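Local coordinates for methylmalonyl-CoA carboxyltransferase 5S subunit (Propionibacterium freudenreichii subsp. shermanii, PDB 1RQB), which transfers a carboxyl group from the biotin of the 1.3S subunit to pyruvate, forming oxaloacetate, with the help of a bound cobalt ion, at residues M46-G51 and P471-L476. Residues are numbered along the deposited sequence; the frame is centred on the assembly and turned at random.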
loop_
_atom_site.group_PDB
_atom_site.type_symbol
_atom_site.label_atom_id
_atom_site.label_comp_id
_atom_site.label_asym_id
_atom_site.label_seq_id
_atom_site.Cartn_x
_atom_site.Cartn_y
_atom_site.Cartn_z
HETATM N N MSE A 46 -15.347 17.948 -11.900
HETATM C CA MSE A 46 -14.472 18.391 -12.995
HETATM C C MSE A 46 -13.624 19.581 -12.539
HETATM O O MSE A 46 -12.447 19.678 -12.882
HETATM C CB MSE A 46 -15.314 18.776 -14.219
HETATM C CG MSE A 46 -14.473 19.122 -15.432
HETATM SE SE MSE A 46 -13.308 17.609 -15.924
HETATM C CE MSE A 46 -13.229 17.933 -17.840
ATOM N N GLU A 47 -14.217 20.471 -11.743
ATOM C CA GLU A 47 -13.512 21.661 -11.243
ATOM C C GLU A 47 -12.251 21.265 -10.471
ATOM O O GLU A 47 -11.262 21.996 -10.462
ATOM C CB GLU A 47 -14.440 22.480 -10.324
ATOM C CG GLU A 47 -14.983 21.697 -9.128
ATOM C CD GLU A 47 -16.107 22.411 -8.375
ATOM O OE1 GLU A 47 -17.131 22.753 -9.010
ATOM O OE2 GLU A 47 -15.969 22.613 -7.144
ATOM N N ASP A 48 -12.275 20.098 -9.838
ATOM C CA ASP A 48 -11.138 19.648 -9.021
ATOM C C ASP A 48 -10.105 18.877 -9.847
ATOM O O ASP A 48 -9.047 18.522 -9.325
ATOM C CB ASP A 48 -11.638 18.764 -7.866
ATOM C CG ASP A 48 -12.341 19.566 -6.763
ATOM O OD1 ASP A 48 -11.926 20.712 -6.500
ATOM O OD2 ASP A 48 -13.295 19.049 -6.137
HETATM N N MSE A 49 -10.373 18.632 -11.125
HETATM C CA MSE A 49 -9.439 17.851 -11.953
HETATM C C MSE A 49 -8.747 18.680 -13.038
HETATM O O MSE A 49 -7.578 18.442 -13.338
HETATM C CB MSE A 49 -10.173 16.700 -12.663
HETATM C CG MSE A 49 -10.783 15.647 -11.765
HETATM SE SE MSE A 49 -11.513 14.141 -12.815
HETATM C CE MSE A 49 -13.310 14.802 -13.128
ATOM N N VAL A 50 -9.450 19.633 -13.646
ATOM C CA VAL A 50 -8.893 20.390 -14.778
ATOM C C VAL A 50 -7.529 21.017 -14.483
ATOM O O VAL A 50 -6.694 21.122 -15.379
ATOM C CB VAL A 50 -9.853 21.496 -15.288
ATOM C CG1 VAL A 50 -11.102 20.851 -15.884
ATOM C CG2 VAL A 50 -10.209 22.459 -14.164
ATOM N N GLY A 51 -7.305 21.439 -13.245
ATOM C CA GLY A 51 -6.036 22.054 -12.902
ATOM C C GLY A 51 -4.802 21.174 -13.043
ATOM O O GLY A 51 -3.681 21.681 -13.049
ATOM N N PRO A 471 -22.420 22.403 -13.746
ATOM C CA PRO A 471 -22.016 21.321 -12.852
ATOM C C PRO A 471 -21.795 21.773 -11.407
ATOM O O PRO A 471 -21.375 22.899 -11.146
ATOM C CB PRO A 471 -20.744 20.782 -13.505
ATOM C CG PRO A 471 -20.173 21.968 -14.165
ATOM C CD PRO A 471 -21.377 22.683 -14.749
ATOM N N HIS A 472 -22.108 20.880 -10.477
ATOM C CA HIS A 472 -21.936 21.178 -9.049
ATOM C C HIS A 472 -20.973 20.154 -8.446
ATOM O O HIS A 472 -20.506 19.238 -9.123
ATOM C CB HIS A 472 -23.283 21.114 -8.335
ATOM C CG HIS A 472 -24.347 21.952 -8.974
ATOM N ND1 HIS A 472 -24.127 23.250 -9.382
ATOM C CD2 HIS A 472 -25.645 21.687 -9.244
ATOM C CE1 HIS A 472 -25.247 23.750 -9.874
ATOM N NE2 HIS A 472 -26.184 22.822 -9.802
ATOM N N SER A 473 -20.664 20.343 -7.172
ATOM C CA SER A 473 -19.768 19.422 -6.458
ATOM C C SER A 473 -20.483 18.940 -5.196
ATOM O O SER A 473 -21.268 19.674 -4.597
ATOM C CB SER A 473 -18.467 20.134 -6.081
ATOM O OG SER A 473 -17.645 19.277 -5.313
ATOM N N VAL A 474 -20.243 17.697 -4.806
ATOM C CA VAL A 474 -20.874 17.177 -3.585
ATOM C C VAL A 474 -19.800 17.026 -2.505
ATOM O O VAL A 474 -20.037 16.441 -1.450
ATOM C CB VAL A 474 -21.552 15.820 -3.837
ATOM C CG1 VAL A 474 -22.737 16.011 -4.762
ATOM C CG2 VAL A 474 -20.553 14.829 -4.450
ATOM N N ALA A 475 -18.614 17.545 -2.801
ATOM C CA ALA A 475 -17.481 17.480 -1.865
ATOM C C ALA A 475 -17.630 18.601 -0.835
ATOM O O ALA A 475 -18.349 19.574 -1.060
ATOM C CB ALA A 475 -16.162 17.656 -2.627
ATOM N N LEU A 476 -16.949 18.459 0.290
ATOM C CA LEU A 476 -16.989 19.501 1.325
ATOM C C LEU A 476 -16.302 20.748 0.766
ATOM O O LEU A 476 -15.405 20.648 -0.070
ATOM C CB LEU A 476 -16.233 19.024 2.571
ATOM C CG LEU A 476 -16.758 17.726 3.190
ATOM C CD1 LEU A 476 -15.800 17.244 4.267
ATOM C CD2 LEU A 476 -18.145 17.966 3.781
HETATM O O HOH W 1 -18.440 18.462 -11.776
HETATM O O HOH W 2 -15.296 20.292 -5.211
#
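Glu47 and Ser473 meet where the linker between helices 460-466 and 478-484, in the carboxylase region that follows the barrel, passes a loop of the TIM barrel, the loop that leads from helix 31-39 to helix 53-58. The touch itself is light: OE2 of Glu47 lies 3.7 Å from CB of Ser473, so the carboxylate end comes up against the serine methylene. Glu47 reaches that far because its CG sits between the backbone N and the carbonyl carbon (chi1 58°) and the chain runs extended from there.

The side chains are linked through a water. It donates to Glu47 OE2 at 3.1 Å and to Asp48 OD2 at a short 2.5 Å, and it accepts from the hydroxyl OG of Ser473 at 2.6 Å. Three side chains thus converge on one solvent molecule, which spans the 4.4 Å between Asp48 OD2 and Ser473 OG. Asp48 is buried and has further partners: OD2 is also hydrogen-bonded to Tyr300, and OD1 forms a salt bridge with Lys299. These partners probably favour its charged form and steady the carboxylate that receives the water.

A second water bridges the backbones, accepting from Met46 N and giving a weak bond to His472 O. The contact therefore joins the barrel loop to this linker largely through solvent.

On the linker side, OG of Ser473 is anti to its own nitrogen (chi1 176°), which lets it close an ST turn: Ala475 N donates to Ser473 OG over 3.2 Å, with an N-H...O angle of 161°.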